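Local coordinates for inactive glucansucrase (Lactobacillus reuteri, PDB 5JBD), which is an inactive member of glycosyl hydrolase family 70, a family built on a TIM barrel, and holds a calcium ion, at residues W79-M84 against S151-D156; G758-T763 against W836-Q841; Y862-S867 against K871-L876. All coordinates share one frame; numbering follows the deposited sequence.

Contact 1 (W79-M84 against S151-D156); sequences WRPLLM and SKLAND
A first torsion of 175° swings the Leu153 side chain away from its own backbone N and toward Pro81, and the methyl CD2 does most of the touching. Pro81 turns the CG-CD side of its ring toward it, with Pro81 CD 3.7 Å from Leu153 CD2. Met84 arrives from another direction: CG lies anti to the carbonyl carbon (chi1 -80°) and the chain runs on extended (chi2 170°), which places Met84 SD 3.9 Å from Leu153 CD2. One methyl thus packs against both a rigid ring and a flexible thioether, a buried, apolar meeting. The fold here joins helix 151-162 to a short strand, 80-81, which pairs antiparallel with 58-59 and runs into a 3-10 turn. That turn, with Met84 N bonded to Pro81 O at 3.2 Å, brings proline and methionine to the same leucine. Ile140 of helix 126-147 touches both Met84 and Leu153, and Phe96 and Phe100 of helix 90-101 extend the apolar packing. Beside it, Arg80 NH1 binds Trp79 O at 2.9 Å from above the carbonyl plane, while Arg80 NE makes a salt bridge with Glu141. On the helix, Lys152 NZ forms a salt bridge with Asp156 OD2 (2.7 Å), one turn on.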
loop_
_atom_site.group_PDB
_atom_site.type_symbol
_atom_site.label_atom_id
_atom_site.label_comp_id
_atom_site.label_asym_id
_atom_site.label_seq_id
_atom_site.Cartn_x
_atom_site.Cartn_y
_atom_site.Cartn_z
ATOM N N TRP A 79 -20.319 -34.438 11.082
ATOM C CA TRP A 79 -20.803 -33.512 10.087
ATOM C C TRP A 79 -20.434 -34.013 8.693
ATOM O O TRP A 79 -19.496 -34.790 8.534
ATOM C CB TRP A 79 -20.242 -32.116 10.352
ATOM C CG TRP A 79 -20.819 -31.483 11.584
ATOM C CD1 TRP A 79 -20.788 -31.984 12.864
ATOM C CD2 TRP A 79 -21.518 -30.244 11.664
ATOM N NE1 TRP A 79 -21.424 -31.130 13.722
ATOM C CE2 TRP A 79 -21.889 -30.059 13.015
ATOM C CE3 TRP A 79 -21.886 -29.278 10.728
ATOM C CZ2 TRP A 79 -22.603 -28.944 13.446
ATOM C CZ3 TRP A 79 -22.587 -28.180 11.154
ATOM C CH2 TRP A 79 -22.927 -28.006 12.504
ATOM N N ARG A 80 -21.207 -33.588 7.699
ATOM C CA ARG A 80 -20.978 -33.948 6.315
ATOM C C ARG A 80 -21.067 -32.716 5.428
ATOM O O ARG A 80 -21.773 -31.762 5.757
ATOM C CB ARG A 80 -21.997 -34.999 5.846
ATOM C CG ARG A 80 -21.962 -36.335 6.576
ATOM C CD ARG A 80 -20.676 -37.098 6.309
ATOM N NE ARG A 80 -20.624 -38.397 6.974
ATOM C CZ ARG A 80 -20.135 -38.631 8.196
ATOM N NH1 ARG A 80 -19.641 -37.656 8.960
ATOM N NH2 ARG A 80 -20.149 -39.869 8.672
ATOM N N PRO A 81 -20.333 -32.723 4.298
ATOM C CA PRO A 81 -20.393 -31.619 3.360
ATOM C C PRO A 81 -21.738 -31.578 2.644
ATOM O O PRO A 81 -22.267 -32.634 2.228
ATOM C CB PRO A 81 -19.260 -31.932 2.383
ATOM C CG PRO A 81 -19.162 -33.411 2.406
ATOM C CD PRO A 81 -19.432 -33.795 3.821
ATOM N N LEU A 82 -22.285 -30.374 2.515
ATOM C CA LEU A 82 -23.560 -30.168 1.825
ATOM C C LEU A 82 -23.526 -30.679 0.374
ATOM O O LEU A 82 -24.545 -31.167 -0.138
ATOM C CB LEU A 82 -23.989 -28.698 1.904
ATOM C CG LEU A 82 -24.535 -28.216 3.260
ATOM C CD1 LEU A 82 -24.514 -26.697 3.390
ATOM C CD2 LEU A 82 -25.939 -28.748 3.488
ATOM N N LEU A 83 -22.352 -30.625 -0.269
ATOM C CA LEU A 83 -22.203 -31.074 -1.665
ATOM C C LEU A 83 -22.375 -32.565 -1.914
ATOM O O LEU A 83 -22.423 -32.974 -3.075
ATOM C CB LEU A 83 -20.861 -30.605 -2.262
ATOM C CG LEU A 83 -20.900 -29.163 -2.763
ATOM C CD1 LEU A 83 -19.481 -28.618 -2.907
ATOM C CD2 LEU A 83 -21.699 -29.028 -4.059
ATOM N N MET A 84 -22.444 -33.375 -0.857
ATOM C CA MET A 84 -22.897 -34.774 -0.969
ATOM C C MET A 84 -24.409 -34.907 -1.200
ATOM O O MET A 84 -24.862 -35.974 -1.651
ATOM C CB MET A 84 -22.570 -35.561 0.312
ATOM C CG MET A 84 -21.144 -36.040 0.404
ATOM S SD MET A 84 -20.806 -36.688 2.041
ATOM C CE MET A 84 -21.738 -38.221 2.034
ATOM N N SER A 151 -11.314 -36.344 6.870
ATOM C CA SER A 151 -10.258 -35.423 6.428
ATOM C C SER A 151 -9.960 -35.574 4.918
ATOM O O SER A 151 -9.837 -34.569 4.204
ATOM C CB SER A 151 -9.007 -35.630 7.307
ATOM O OG SER A 151 -8.053 -34.600 7.087
ATOM N N LYS A 152 -9.914 -36.816 4.424
ATOM C CA LYS A 152 -9.792 -37.053 2.980
ATOM C C LYS A 152 -10.994 -36.459 2.224
ATOM O O LYS A 152 -10.816 -35.748 1.236
ATOM C CB LYS A 152 -9.659 -38.545 2.661
ATOM C CG LYS A 152 -9.250 -38.825 1.212
ATOM C CD LYS A 152 -9.328 -40.310 0.873
ATOM C CE LYS A 152 -8.997 -40.565 -0.596
ATOM N NZ LYS A 152 -10.020 -40.034 -1.546
ATOM N N LEU A 153 -12.205 -36.758 2.697
ATOM C CA LEU A 153 -13.441 -36.214 2.102
ATOM C C LEU A 153 -13.406 -34.700 1.990
ATOM O O LEU A 153 -13.732 -34.138 0.930
ATOM C CB LEU A 153 -14.678 -36.660 2.909
ATOM C CG LEU A 153 -16.048 -36.099 2.497
ATOM C CD1 LEU A 153 -16.362 -36.405 1.039
ATOM C CD2 LEU A 153 -17.130 -36.692 3.388
ATOM N N ALA A 154 -12.988 -34.036 3.068
ATOM C CA ALA A 154 -12.885 -32.578 3.086
ATOM C C ALA A 154 -11.973 -32.020 1.978
ATOM O O ALA A 154 -12.324 -31.040 1.308
ATOM C CB ALA A 154 -12.406 -32.093 4.450
ATOM N N ASN A 155 -10.817 -32.651 1.800
ATOM C CA ASN A 155 -9.889 -32.304 0.702
ATOM C C ASN A 155 -10.506 -32.579 -0.680
ATOM O O ASN A 155 -10.359 -31.782 -1.587
ATOM C CB ASN A 155 -8.565 -33.082 0.833
ATOM C CG ASN A 155 -7.737 -32.667 2.053
ATOM O OD1 ASN A 155 -7.780 -31.522 2.503
ATOM N ND2 ASN A 155 -6.955 -33.603 2.565
ATOM N N ASP A 156 -11.200 -33.709 -0.815
ATOM C CA ASP A 156 -11.845 -34.075 -2.078
ATOM C C ASP A 156 -12.967 -33.098 -2.431
ATOM O O ASP A 156 -13.110 -32.721 -3.591
ATOM C CB ASP A 156 -12.331 -35.526 -2.035
ATOM C CG ASP A 156 -11.176 -36.529 -1.974
ATOM O OD1 ASP A 156 -10.064 -36.186 -2.426
ATOM O OD2 ASP A 156 -11.369 -37.655 -1.481
#

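Contact 2 (G758-T763 against W836-Q841); sequences GQEAVT and WSAKYQ
Glu760 and Val762 of one strand grip Ala838 in different ways, one polar and one apolar. The tight side is Val762: its CG1 lies only 3.3 Å from Ala838 CB, closer than carbons usually pack, and alanine, with just one methyl, suits a place with so little room. Next to it, Ala838 N donates to the syn lone pair of Glu760 OE1 at 2.9 Å (157°). Glu760 gets there by an extended chain, CG opposite the backbone N across the first torsion (chi1 -169°). The same OE1 also bonds Thr790 OG1, so two partners hold that oxygen and probably fix the turn of the carboxylate. The less closely packed side is bridged by a water. It donates to Glu760 OE2 at 2.7 Å, hydrogen-bonds Ser837 OG at 2.6 Å and accepts from Lys839 N at 2.9 Å, linking the strand to the short 3-10 turn. There Lys839 is exposed, its long chain leading away from the strand, as suits a charged residue at the surface. Strand 758-767 lies between 193-197 and 784-791; Phe196 of 193-197 touches both Val762 and Ala838, Tyr840 rests on Val250 and Val251 of helix 249-263, and 836-841 leads into strand 841-845.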
loop_
_atom_site.group_PDB
_atom_site.type_symbol
_atom_site.label_atom_id
_atom_site.label_comp_id
_atom_site.label_asym_id
_atom_site.label_seq_id
_atom_site.Cartn_x
_atom_site.Cartn_y
_atom_site.Cartn_z
ATOM N N GLY A 758 -13.633 -13.442 9.432
ATOM C CA GLY A 758 -15.085 -13.615 9.509
ATOM C C GLY A 758 -15.813 -13.313 8.206
ATOM O O GLY A 758 -15.680 -12.214 7.659
ATOM N N GLN A 759 -16.585 -14.287 7.721
ATOM C CA GLN A 759 -17.428 -14.109 6.542
ATOM C C GLN A 759 -18.775 -13.497 6.901
ATOM O O GLN A 759 -19.298 -13.687 8.017
ATOM C CB GLN A 759 -17.675 -15.423 5.809
ATOM C CG GLN A 759 -16.509 -15.873 4.959
ATOM C CD GLN A 759 -16.739 -17.230 4.320
ATOM O OE1 GLN A 759 -16.672 -18.261 4.992
ATOM N NE2 GLN A 759 -17.027 -17.238 3.022
ATOM N N GLU A 760 -19.325 -12.770 5.932
ATOM C CA GLU A 760 -20.589 -12.077 6.074
ATOM C C GLU A 760 -21.331 -12.159 4.746
ATOM O O GLU A 760 -20.714 -12.057 3.688
ATOM C CB GLU A 760 -20.330 -10.618 6.461
ATOM C CG GLU A 760 -21.564 -9.832 6.896
ATOM C CD GLU A 760 -21.268 -8.384 7.262
ATOM O OE1 GLU A 760 -20.088 -7.941 7.199
ATOM O OE2 GLU A 760 -22.238 -7.675 7.605
ATOM N N ALA A 761 -22.647 -12.357 4.795
ATOM C CA ALA A 761 -23.457 -12.296 3.584
ATOM C C ALA A 761 -23.662 -10.828 3.239
ATOM O O ALA A 761 -24.290 -10.081 3.996
ATOM C CB ALA A 761 -24.791 -13.011 3.752
ATOM N N VAL A 762 -23.107 -10.421 2.109
ATOM C CA VAL A 762 -23.285 -9.055 1.590
ATOM C C VAL A 762 -23.915 -9.129 0.208
ATOM O O VAL A 762 -23.750 -10.130 -0.488
ATOM C CB VAL A 762 -21.946 -8.287 1.512
ATOM C CG1 VAL A 762 -21.499 -7.879 2.902
ATOM C CG2 VAL A 762 -20.855 -9.099 0.827
ATOM N N THR A 763 -24.647 -8.089 -0.177
ATOM C CA THR A 763 -25.206 -7.996 -1.511
ATOM C C THR A 763 -24.244 -7.157 -2.361
ATOM O O THR A 763 -23.895 -6.026 -1.974
ATOM C CB THR A 763 -26.610 -7.395 -1.474
ATOM O OG1 THR A 763 -27.441 -8.191 -0.613
ATOM C CG2 THR A 763 -27.221 -7.370 -2.867
ATOM N N TRP A 836 -14.730 -4.501 12.848
ATOM C CA TRP A 836 -15.058 -4.097 11.470
ATOM C C TRP A 836 -16.046 -5.090 10.869
ATOM O O TRP A 836 -15.995 -6.278 11.162
ATOM C CB TRP A 836 -13.791 -3.990 10.584
ATOM C CG TRP A 836 -12.846 -2.924 11.058
ATOM C CD1 TRP A 836 -11.758 -3.090 11.865
ATOM C CD2 TRP A 836 -12.934 -1.524 10.786
ATOM N NE1 TRP A 836 -11.167 -1.877 12.120
ATOM C CE2 TRP A 836 -11.862 -0.897 11.465
ATOM C CE3 TRP A 836 -13.819 -0.737 10.042
ATOM C CZ2 TRP A 836 -11.640 0.493 11.402
ATOM C CZ3 TRP A 836 -13.605 0.649 9.980
ATOM C CH2 TRP A 836 -12.528 1.247 10.660
ATOM N N SER A 837 -16.945 -4.588 10.036
ATOM C CA SER A 837 -17.851 -5.421 9.248
ATOM C C SER A 837 -18.292 -4.617 8.012
ATOM O O SER A 837 -17.883 -3.462 7.855
ATOM C CB SER A 837 -19.044 -5.870 10.098
ATOM O OG SER A 837 -19.939 -4.804 10.343
ATOM N N ALA A 838 -19.119 -5.220 7.151
ATOM C CA ALA A 838 -19.441 -4.651 5.836
ATOM C C ALA A 838 -20.115 -3.287 5.888
ATOM O O ALA A 838 -19.918 -2.461 4.984
ATOM C CB ALA A 838 -20.300 -5.614 5.036
ATOM N N LYS A 839 -20.893 -3.032 6.940
ATOM C CA LYS A 839 -21.571 -1.745 7.070
ATOM C C LYS A 839 -20.610 -0.549 7.082
ATOM O O LYS A 839 -21.031 0.553 6.751
ATOM C CB LYS A 839 -22.496 -1.711 8.291
ATOM C CG LYS A 839 -21.816 -1.645 9.642
ATOM C CD LYS A 839 -22.863 -1.758 10.749
ATOM C CE LYS A 839 -22.245 -1.581 12.123
ATOM N NZ LYS A 839 -23.226 -1.871 13.209
ATOM N N TYR A 840 -19.337 -0.778 7.440
ATOM C CA TYR A 840 -18.296 0.251 7.419
ATOM C C TYR A 840 -17.375 0.200 6.185
ATOM O O TYR A 840 -16.307 0.843 6.184
ATOM C CB TYR A 840 -17.441 0.145 8.696
ATOM C CG TYR A 840 -18.178 0.429 9.976
ATOM C CD1 TYR A 840 -18.969 1.574 10.113
ATOM C CD2 TYR A 840 -18.086 -0.438 11.068
ATOM C CE1 TYR A 840 -19.644 1.834 11.286
ATOM C CE2 TYR A 840 -18.766 -0.183 12.250
ATOM C CZ TYR A 840 -19.539 0.952 12.355
ATOM O OH TYR A 840 -20.221 1.229 13.518
ATOM N N GLN A 841 -17.789 -0.525 5.141
ATOM C CA GLN A 841 -16.944 -0.812 3.968
ATOM C C GLN A 841 -17.687 -0.508 2.665
ATOM O O GLN A 841 -18.911 -0.703 2.578
ATOM C CB GLN A 841 -16.509 -2.287 3.985
ATOM C CG GLN A 841 -15.655 -2.631 5.192
ATOM C CD GLN A 841 -15.400 -4.121 5.355
ATOM O OE1 GLN A 841 -15.423 -4.895 4.396
ATOM N NE2 GLN A 841 -15.125 -4.521 6.586
HETATM O O HOH W 1 -21.896 -5.166 8.633
#

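Contact 3 (Y862-S867 against K871-L876); sequences YAYLNS and KAFNTL
Tyr864 and Phe873 meet in a T-shaped stack: the edge of Phe873 is directed at one face of the Tyr864 ring, with centroids 5.4 Å apart and planes at 74°. Phe873 CD2 sits off centre, toward the rim of that face. The phenol end of the tyrosine does separate work, because Tyr864 OH accepts a hydrogen from Ala872 N at 3.0 Å, while the methyl of Ala872 packs by CZ. Tyrosine suits the place by combining a broad apolar face with a polar end that ties down a loop amide. A first torsion of -165° lays the ring along the opposing segment as far as Ala872. The ring is carried by two segments that fold back on each other like a hairpin, joined by a single antiparallel bridge without regular strands: Tyr864 N bonds Leu876 O at 2.9 Å and Leu876 N bonds Tyr864 O at 2.8 Å, a hydrogen-bonded pair. Thr875 CA adds a CH...O contact to Tyr864 O. Beyond that single bridge, side chains supply the bonds. Asn866 N donates to Thr875 OG1 at 2.9 Å, and Asn866 ND2 to Phe873 O at 3.0 Å; the latter acceptor lies near the amide plane, although the donor stands above the carbonyl plane. Asparagine and threonine suit this partly exposed side, since their short polar ends can stand in for backbone partners. Outside the pair, residues from the N-terminal part of the chain pack against the segments: Tyr52 makes another edge-to-face pair with Tyr864, Gly51 bonds the backbone of Leu865, and Gln41 touches Thr875.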
loop_
_atom_site.group_PDB
_atom_site.type_symbol
_atom_site.label_atom_id
_atom_site.label_comp_id
_atom_site.label_asym_id
_atom_site.label_seq_id
_atom_site.Cartn_x
_atom_site.Cartn_y
_atom_site.Cartn_z
ATOM N N TYR A 862 -33.528 -17.873 -2.324
ATOM C CA TYR A 862 -32.412 -18.143 -1.419
ATOM C C TYR A 862 -32.858 -19.066 -0.287
ATOM O O TYR A 862 -33.925 -18.862 0.303
ATOM C CB TYR A 862 -31.853 -16.850 -0.822
ATOM C CG TYR A 862 -30.925 -16.100 -1.754
ATOM C CD1 TYR A 862 -29.619 -16.545 -1.975
ATOM C CD2 TYR A 862 -31.347 -14.950 -2.420
ATOM C CE1 TYR A 862 -28.760 -15.857 -2.836
ATOM C CE2 TYR A 862 -30.494 -14.264 -3.289
ATOM C CZ TYR A 862 -29.208 -14.718 -3.492
ATOM O OH TYR A 862 -28.363 -14.034 -4.341
ATOM N N ALA A 863 -32.053 -20.087 -0.005
ATOM C CA ALA A 863 -32.245 -20.899 1.185
ATOM C C ALA A 863 -31.992 -20.006 2.395
ATOM O O ALA A 863 -31.195 -19.059 2.325
ATOM C CB ALA A 863 -31.297 -22.092 1.195
ATOM N N TYR A 864 -32.696 -20.274 3.488
ATOM C CA TYR A 864 -32.554 -19.434 4.681
ATOM C C TYR A 864 -32.869 -20.221 5.924
ATOM O O TYR A 864 -33.799 -21.026 5.929
ATOM C CB TYR A 864 -33.454 -18.196 4.588
ATOM C CG TYR A 864 -33.121 -17.104 5.582
ATOM C CD1 TYR A 864 -32.130 -16.157 5.311
ATOM C CD2 TYR A 864 -33.799 -17.011 6.790
ATOM C CE1 TYR A 864 -31.824 -15.154 6.222
ATOM C CE2 TYR A 864 -33.503 -16.015 7.707
ATOM C CZ TYR A 864 -32.523 -15.081 7.419
ATOM O OH TYR A 864 -32.242 -14.092 8.346
ATOM N N LEU A 865 -32.081 -19.982 6.967
ATOM C CA LEU A 865 -32.275 -20.618 8.252
ATOM C C LEU A 865 -32.633 -19.538 9.261
ATOM O O LEU A 865 -31.791 -18.735 9.657
ATOM C CB LEU A 865 -31.010 -21.357 8.667
ATOM C CG LEU A 865 -31.112 -22.143 9.967
ATOM C CD1 LEU A 865 -32.189 -23.225 9.865
ATOM C CD2 LEU A 865 -29.757 -22.741 10.305
ATOM N N ASN A 866 -33.907 -19.511 9.642
ATOM C CA ASN A 866 -34.396 -18.608 10.672
ATOM C C ASN A 866 -34.047 -19.218 12.016
ATOM O O ASN A 866 -34.651 -20.208 12.426
ATOM C CB ASN A 866 -35.910 -18.417 10.531
ATOM C CG ASN A 866 -36.471 -17.376 11.490
ATOM O OD1 ASN A 866 -36.248 -17.434 12.700
ATOM N ND2 ASN A 866 -37.222 -16.426 10.953
ATOM N N SER A 867 -33.047 -18.655 12.677
ATOM C CA SER A 867 -32.666 -19.071 14.025
ATOM C C SER A 867 -31.801 -17.978 14.629
ATOM O O SER A 867 -31.136 -17.238 13.902
ATOM C CB SER A 867 -31.922 -20.428 14.018
ATOM O OG SER A 867 -30.594 -20.308 13.538
ATOM N N LYS A 871 -33.650 -13.374 11.125
ATOM C CA LYS A 871 -35.111 -13.373 11.057
ATOM C C LYS A 871 -35.675 -12.758 9.769
ATOM O O LYS A 871 -36.850 -12.409 9.712
ATOM C CB LYS A 871 -35.670 -12.621 12.277
ATOM C CG LYS A 871 -35.240 -13.170 13.634
ATOM C CD LYS A 871 -35.968 -12.450 14.767
ATOM C CE LYS A 871 -35.518 -12.916 16.150
ATOM N NZ LYS A 871 -36.088 -14.241 16.535
ATOM N N ALA A 872 -34.857 -12.649 8.731
ATOM C CA ALA A 872 -35.284 -11.981 7.493
ATOM C C ALA A 872 -36.384 -12.730 6.738
ATOM O O ALA A 872 -37.210 -12.110 6.082
ATOM C CB ALA A 872 -34.089 -11.744 6.582
ATOM N N PHE A 873 -36.371 -14.057 6.827
ATOM C CA PHE A 873 -37.348 -14.934 6.170
ATOM C C PHE A 873 -37.675 -16.098 7.088
ATOM O O PHE A 873 -36.916 -16.391 8.011
ATOM C CB PHE A 873 -36.777 -15.503 4.861
ATOM C CG PHE A 873 -36.364 -14.449 3.873
ATOM C CD1 PHE A 873 -37.297 -13.895 2.994
ATOM C CD2 PHE A 873 -35.045 -13.997 3.827
ATOM C CE1 PHE A 873 -36.924 -12.909 2.089
ATOM C CE2 PHE A 873 -34.667 -13.013 2.918
ATOM C CZ PHE A 873 -35.606 -12.468 2.050
ATOM N N ASN A 874 -38.790 -16.774 6.817
ATOM C CA ASN A 874 -39.055 -18.070 7.438
ATOM C C ASN A 874 -38.001 -19.060 6.940
ATOM O O ASN A 874 -37.450 -18.897 5.848
ATOM C CB ASN A 874 -40.446 -18.614 7.077
ATOM C CG ASN A 874 -41.580 -17.699 7.509
ATOM O OD1 ASN A 874 -42.518 -17.475 6.751
ATOM N ND2 ASN A 874 -41.501 -17.173 8.726
ATOM N N THR A 875 -37.733 -20.080 7.747
ATOM C CA THR A 875 -36.811 -21.141 7.361
ATOM C C THR A 875 -37.249 -21.793 6.047
ATOM O O THR A 875 -38.424 -22.104 5.864
ATOM C CB THR A 875 -36.675 -22.168 8.490
ATOM O OG1 THR A 875 -36.003 -21.546 9.594
ATOM C CG2 THR A 875 -35.897 -23.425 8.040
ATOM N N LEU A 876 -36.304 -21.944 5.122
ATOM C CA LEU A 876 -36.564 -22.549 3.815
ATOM C C LEU A 876 -35.306 -23.302 3.387
ATOM O O LEU A 876 -34.294 -22.667 3.083
ATOM C CB LEU A 876 -36.915 -21.456 2.791
ATOM C CG LEU A 876 -37.200 -21.895 1.346
ATOM C CD1 LEU A 876 -38.449 -22.767 1.283
ATOM C CD2 LEU A 876 -37.318 -20.690 0.413
#

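Along the chain the contacts come in series, contact 1 near the start and contacts 2 and 3 near the end, yet all lie on the same side of the chain's centre. Contact 2 is 27 Å from contact 1 and 19 Å from contact 3, and contacts 1 and 3 are 24 Å apart, centre to centre; none touches another, the nearest atoms of contacts 2 and 3 being about 7 Å apart. Contact 1 joins the small sheet of 58-59 and 80-81 to a cluster of helices, contact 2 belongs to the six-stranded antiparallel sheet, contact 3 to irregular chain. That sheet mixes strands from before and after the barrel, consistent with the U-shaped chain path of family 70 enzymes, which brings both ends together.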